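Long-range contact in adenylate kinase (Cryptosporidium parvum Iowa II, PDB 3BE4), which probably transfers a phosphoryl group between adenine nucleotides, as an AMP kinase that uses ATP: residues 118-123 against 201-206. Numbering follows the deposited sequence.
Sequences FEIDDS and NAKLPP. With AP5 (bis(adenosine)-5'-pentaphosphate), chain C.
The methyl of A202 overlaps the start of the F118 side chain, with A202 CB 3.7 Å from F118 CB. It meets the phenyl ring obliquely, near CD2. I120 CB also approaches the same methyl. F118 also packs on I213 of helix 206-216. The contact lies at the C-terminal end of the five-stranded parallel sheet of the P-loop NTPase fold. Here strand 114-119 runs beside the edge strand 197-201, and E119 and N201 form a parallel bridge. The last rung is the bond from A202 N to E119 O, 3.0 Å long and bent at the hydrogen. Past this bond the two segments part. Segment 118-123 enters helix 122-130, while 201-206 is already in a type I turn from N201 to L204. N201 braces that turn. With CG anti to its own backbone N (chi1 -179°), its OD1 accepts from K203 N as an Asx turn, the donor lying above the carbonyl plane.

The turn presents L204 O to bis(adenosine)-5'-pentaphosphate (AP5). The amino group N6B of one of its two adenines donates to this carbonyl over 2.8 Å, a nearly straight bond at 161°. The P206 ring lies over the face of that adenine, with CG 3.8 Å from C6B.

K203 CG lies against I120 CG1 at 3.9 Å. The lysine chain then bends at chi3 and chi4 to reach D121, the N-cap residue of helix 122-130. E124 gives the ammonium a second carboxylate partner. K203 NZ meets D121 OD1 on its syn side at 2.6 Å, 28° out of the carboxylate plane, while OD2 caps E124 N.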
ATOM      1  N   PHE A 118      -5.061  -1.193   9.235  1.00 18.07           N
ATOM      2  CA  PHE A 118      -5.704   0.131   9.251  1.00 18.34           C
ATOM      3  C   PHE A 118      -7.220  -0.135   9.313  1.00 19.94           C
ATOM      4  O   PHE A 118      -7.813  -0.620   8.323  1.00 22.89           O
ATOM      5  CB  PHE A 118      -5.442   0.858   7.918  1.00 18.10           C
ATOM      6  CG  PHE A 118      -4.061   1.534   7.853  1.00 18.77           C
ATOM      7  CD1 PHE A 118      -2.861   0.868   8.247  1.00 23.15           C
ATOM      8  CD2 PHE A 118      -3.972   2.829   7.361  1.00 18.92           C
ATOM      9  CE1 PHE A 118      -1.606   1.567   8.163  1.00 22.06           C
ATOM     10  CE2 PHE A 118      -2.786   3.472   7.229  1.00 15.45           C
ATOM     11  CZ  PHE A 118      -1.559   2.893   7.682  1.00 19.31           C
ATOM     12  N   GLU A 119      -7.825   0.124  10.470  1.00 18.20           N
ATOM     13  CA  GLU A 119      -9.286  -0.125  10.565  1.00 19.48           C
ATOM     14  C   GLU A 119     -10.068   1.076  10.079  1.00 20.08           C
ATOM     15  O   GLU A 119      -9.903   2.175  10.551  1.00 19.60           O
ATOM     16  CB  GLU A 119      -9.665  -0.416  12.006  1.00 20.70           C
ATOM     17  CG  GLU A 119      -9.073  -1.679  12.442  1.00 24.80           C
ATOM     18  CD  GLU A 119      -9.614  -2.092  13.865  1.00 34.31           C
ATOM     19  OE1 GLU A 119      -9.354  -1.332  14.833  1.00 29.17           O
ATOM     20  OE2 GLU A 119     -10.274  -3.179  13.986  1.00 32.26           O
ATOM     21  N   ILE A 120     -10.967   0.808   9.155  1.00 17.36           N
ATOM     22  CA  ILE A 120     -11.762   1.966   8.569  1.00 19.09           C
ATOM     23  C   ILE A 120     -12.903   1.327   7.861  1.00 19.86           C
ATOM     24  O   ILE A 120     -12.755   0.252   7.287  1.00 23.10           O
ATOM     25  CB  ILE A 120     -10.908   2.853   7.633  1.00 17.97           C
ATOM     26  CG1 ILE A 120     -11.768   3.964   7.006  1.00 17.80           C
ATOM     27  CG2 ILE A 120     -10.260   2.027   6.610  1.00 19.67           C
ATOM     28  CD1 ILE A 120     -10.906   5.076   6.323  1.00 19.85           C
ATOM     29  N   ASP A 121     -14.061   2.008   7.869  1.00 17.72           N
ATOM     30  CA  ASP A 121     -15.233   1.374   7.232  1.00 17.60           C
ATOM     31  C   ASP A 121     -15.451   1.760   5.770  1.00 19.82           C
ATOM     32  O   ASP A 121     -14.875   2.706   5.283  1.00 17.99           O
ATOM     33  CB  ASP A 121     -16.448   1.898   7.967  1.00 17.50           C
ATOM     34  CG  ASP A 121     -16.496   3.451   7.990  1.00 20.00           C
ATOM     35  OD1 ASP A 121     -15.547   4.110   8.617  1.00 26.09           O
ATOM     36  OD2 ASP A 121     -17.381   4.110   7.316  1.00 21.42           O
ATOM     37  N   ASP A 122     -16.256   0.998   5.038  1.00 18.14           N
ATOM     38  CA  ASP A 122     -16.358   1.213   3.590  1.00 17.46           C
ATOM     39  C   ASP A 122     -16.960   2.554   3.206  1.00 17.19           C
ATOM     40  O   ASP A 122     -16.559   3.135   2.191  1.00 18.24           O
ATOM     41  CB  ASP A 122     -17.300   0.150   2.919  1.00 19.02           C
ATOM     42  CG  ASP A 122     -16.782  -1.252   3.021  1.00 27.48           C
ATOM     43  OD1 ASP A 122     -15.631  -1.455   3.471  1.00 26.82           O
ATOM     44  OD2 ASP A 122     -17.515  -2.178   2.549  1.00 30.17           O
ATOM     45  N   SER A 123     -17.892   3.087   4.034  1.00 17.20           N
ATOM     46  CA  SER A 123     -18.474   4.398   3.641  1.00 16.11           C
ATOM     47  C   SER A 123     -17.397   5.491   3.718  1.00 15.62           C
ATOM     48  O   SER A 123     -17.372   6.316   2.816  1.00 16.73           O
ATOM     49  CB  SER A 123     -19.609   4.822   4.611  1.00 22.60           C
ATOM     50  OG  SER A 123     -20.698   3.928   4.367  1.00 27.35           O
ATOM     51  N   ASN A 201      -6.447   3.207  14.164  1.00 19.21           N
ATOM     52  CA  ASN A 201      -7.770   3.772  13.753  1.00 20.27           C
ATOM     53  C   ASN A 201      -7.556   4.657  12.568  1.00 18.97           C
ATOM     54  O   ASN A 201      -7.083   5.775  12.660  1.00 18.85           O
ATOM     55  CB  ASN A 201      -8.369   4.590  14.908  1.00 17.76           C
ATOM     56  CG  ASN A 201      -9.713   5.134  14.516  1.00 19.89           C
ATOM     57  OD1 ASN A 201     -10.235   4.895  13.379  1.00 20.87           O
ATOM     58  ND2 ASN A 201     -10.330   5.798  15.484  1.00 20.92           N
ATOM     59  N   ALA A 202      -7.768   4.126  11.399  1.00 16.75           N
ATOM     60  CA  ALA A 202      -7.475   4.882  10.158  1.00 17.82           C
ATOM     61  C   ALA A 202      -8.541   5.956   9.861  1.00 17.68           C
ATOM     62  O   ALA A 202      -8.404   6.711   8.908  1.00 17.32           O
ATOM     63  CB  ALA A 202      -7.245   3.927   8.961  1.00 16.45           C
ATOM     64  N   LYS A 203      -9.647   5.982  10.641  1.00 16.93           N
ATOM     65  CA  LYS A 203     -10.672   6.997  10.444  1.00 18.80           C
ATOM     66  C   LYS A 203     -10.211   8.375  10.915  1.00 18.68           C
ATOM     67  O   LYS A 203     -10.818   9.403  10.530  1.00 21.68           O
ATOM     68  CB  LYS A 203     -11.969   6.569  11.160  1.00 19.98           C
ATOM     69  CG  LYS A 203     -12.657   5.430  10.486  1.00 21.45           C
ATOM     70  CD  LYS A 203     -13.949   5.022  11.357  1.00 22.32           C
ATOM     71  CE  LYS A 203     -15.050   6.082  11.354  1.00 26.07           C
ATOM     72  NZ  LYS A 203     -15.623   6.408   9.923  1.00 21.87           N
ATOM     73  N   LEU A 204      -9.184   8.456  11.765  1.00 17.95           N
ATOM     74  CA  LEU A 204      -8.784   9.724  12.270  1.00 17.41           C
ATOM     75  C   LEU A 204      -8.033  10.604  11.266  1.00 18.24           C
ATOM     76  O   LEU A 204      -7.570  10.167  10.221  1.00 17.43           O
ATOM     77  CB  LEU A 204      -7.736   9.421  13.399  1.00 20.95           C
ATOM     78  CG  LEU A 204      -8.317   8.670  14.602  1.00 23.47           C
ATOM     79  CD1 LEU A 204      -7.348   8.144  15.550  1.00 24.96           C
ATOM     80  CD2 LEU A 204      -9.320   9.586  15.294  1.00 29.28           C
ATOM     81  N   PRO A 205      -7.843  11.885  11.574  1.00 19.09           N
ATOM     82  CA  PRO A 205      -7.023  12.708  10.671  1.00 19.27           C
ATOM     83  C   PRO A 205      -5.611  12.161  10.430  1.00 17.97           C
ATOM     84  O   PRO A 205      -5.077  11.451  11.303  1.00 19.93           O
ATOM     85  CB  PRO A 205      -6.971  14.088  11.371  1.00 19.81           C
ATOM     86  CG  PRO A 205      -8.251  14.042  12.266  1.00 19.38           C
ATOM     87  CD  PRO A 205      -8.419  12.634  12.724  1.00 21.21           C
ATOM     88  N   PRO A 206      -5.012  12.534   9.288  1.00 17.34           N
ATOM     89  CA  PRO A 206      -3.751  11.847   8.905  1.00 18.71           C
ATOM     90  C   PRO A 206      -2.661  11.981   9.961  1.00 19.97           C
ATOM     91  O   PRO A 206      -2.009  10.979  10.212  1.00 19.39           O
ATOM     92  CB  PRO A 206      -3.370  12.521   7.613  1.00 21.90           C
ATOM     93  CG  PRO A 206      -4.447  13.530   7.264  1.00 21.26           C
ATOM     94  CD  PRO A 206      -5.482  13.516   8.282  1.00 18.69           C
TER
HETATM   95  PA  AP5 C 219      -3.215   0.067  -5.091  1.00 15.11           P
HETATM   96  O1A AP5 C 219      -2.524   1.208  -5.855  1.00 18.13           O
HETATM   97  O2A AP5 C 219      -2.601  -0.461  -3.881  1.00 15.16           O
HETATM   98  O3A AP5 C 219      -4.727   0.496  -4.785  1.00 16.83           O
HETATM   99  PB  AP5 C 219      -5.720   0.069  -3.620  1.00 16.08           P
HETATM  100  O1B AP5 C 219      -5.402  -1.254  -3.115  1.00 16.45           O
HETATM  101  O2B AP5 C 219      -7.132   0.404  -4.115  1.00 19.85           O
HETATM  102  O3B AP5 C 219      -5.264   1.196  -2.459  1.00 13.84           O
HETATM  103  PG  AP5 C 219      -5.018   2.735  -2.613  1.00 14.71           P
HETATM  104  O1G AP5 C 219      -6.193   3.318  -3.319  1.00 18.39           O
HETATM  105  O2G AP5 C 219      -3.663   2.896  -3.169  1.00 14.71           O
HETATM  106  O3G AP5 C 219      -5.099   3.065  -1.069  1.00 14.83           O
HETATM  107  PD  AP5 C 219      -4.041   3.623   0.041  1.00 13.66           P
HETATM  108  O1D AP5 C 219      -2.719   3.709  -0.592  1.00 13.80           O
HETATM  109  O2D AP5 C 219      -4.282   2.812   1.246  1.00 14.57           O
HETATM  110  O3D AP5 C 219      -4.651   5.066   0.369  1.00 13.36           O
HETATM  111  PE  AP5 C 219      -4.040   6.493   0.013  1.00 13.64           P
HETATM  112  O1E AP5 C 219      -3.852   6.576  -1.408  1.00 13.89           O
HETATM  113  O2E AP5 C 219      -2.864   6.830   0.908  1.00 15.96           O
HETATM  114  O5F AP5 C 219      -3.461  -1.212  -6.017  1.00 14.64           O
HETATM  115  C5F AP5 C 219      -3.920  -0.858  -7.332  1.00 16.38           C
HETATM  116  C4F AP5 C 219      -4.535  -2.215  -7.873  1.00 15.09           C
HETATM  117  O4F AP5 C 219      -3.454  -2.989  -8.335  1.00 15.00           O
HETATM  118  C3F AP5 C 219      -5.293  -3.086  -6.945  1.00 17.91           C
HETATM  119  O3F AP5 C 219      -6.637  -2.678  -6.815  1.00 18.02           O
HETATM  120  C2F AP5 C 219      -5.159  -4.396  -7.750  1.00 17.65           C
HETATM  121  O2F AP5 C 219      -5.944  -4.332  -9.004  1.00 21.54           O
HETATM  122  C1F AP5 C 219      -3.694  -4.401  -8.149  1.00 15.62           C
HETATM  123  N9A AP5 C 219      -2.883  -4.947  -7.094  1.00 15.05           N
HETATM  124  C8A AP5 C 219      -1.986  -4.166  -6.314  1.00 10.84           C
HETATM  125  N7A AP5 C 219      -1.363  -4.935  -5.435  1.00 14.41           N
HETATM  126  C5A AP5 C 219      -1.804  -6.255  -5.658  1.00 16.28           C
HETATM  127  C6A AP5 C 219      -1.438  -7.452  -5.075  1.00 16.56           C
HETATM  128  N6A AP5 C 219      -0.668  -7.657  -4.000  1.00 15.28           N
HETATM  129  N1A AP5 C 219      -2.124  -8.577  -5.597  1.00 16.27           N
HETATM  130  C2A AP5 C 219      -2.925  -8.422  -6.629  1.00 16.18           C
HETATM  131  N3A AP5 C 219      -3.303  -7.277  -7.236  1.00 16.14           N
HETATM  132  C4A AP5 C 219      -2.628  -6.135  -6.753  1.00 15.62           C
HETATM  133  O5J AP5 C 219      -5.194   7.420   0.537  1.00 13.78           O
HETATM  134  C5J AP5 C 219      -6.499   7.501  -0.221  1.00 13.71           C
HETATM  135  C4J AP5 C 219      -6.983   8.953  -0.014  1.00 14.30           C
HETATM  136  O4J AP5 C 219      -7.268   9.306   1.353  1.00 11.67           O
HETATM  137  C3J AP5 C 219      -6.023   9.973  -0.632  1.00 14.21           C
HETATM  138  O3J AP5 C 219      -6.770  11.014  -1.224  1.00 14.53           O
HETATM  139  C2J AP5 C 219      -5.426  10.475   0.646  1.00 12.96           C
HETATM  140  O2J AP5 C 219      -4.981  11.818   0.507  1.00 15.46           O
HETATM  141  C1J AP5 C 219      -6.455  10.557   1.686  1.00 13.73           C
HETATM  142  N9B AP5 C 219      -6.119  10.348   3.061  1.00 12.49           N
HETATM  143  C8B AP5 C 219      -5.091   9.553   3.563  1.00 13.75           C
HETATM  144  N7B AP5 C 219      -5.164   9.577   4.906  1.00 16.98           N
HETATM  145  C5B AP5 C 219      -6.217  10.380   5.272  1.00 16.20           C
HETATM  146  C6B AP5 C 219      -6.875  10.639   6.516  1.00 15.01           C
HETATM  147  N6B AP5 C 219      -6.373  10.139   7.645  1.00 18.38           N
HETATM  148  N1B AP5 C 219      -7.961  11.460   6.506  1.00 15.05           N
HETATM  149  C2B AP5 C 219      -8.501  11.900   5.288  1.00 14.54           C
HETATM  150  N3B AP5 C 219      -7.972  11.609   4.060  1.00 13.59           N
HETATM  151  C4B AP5 C 219      -6.878  10.762   4.036  1.00 13.91           C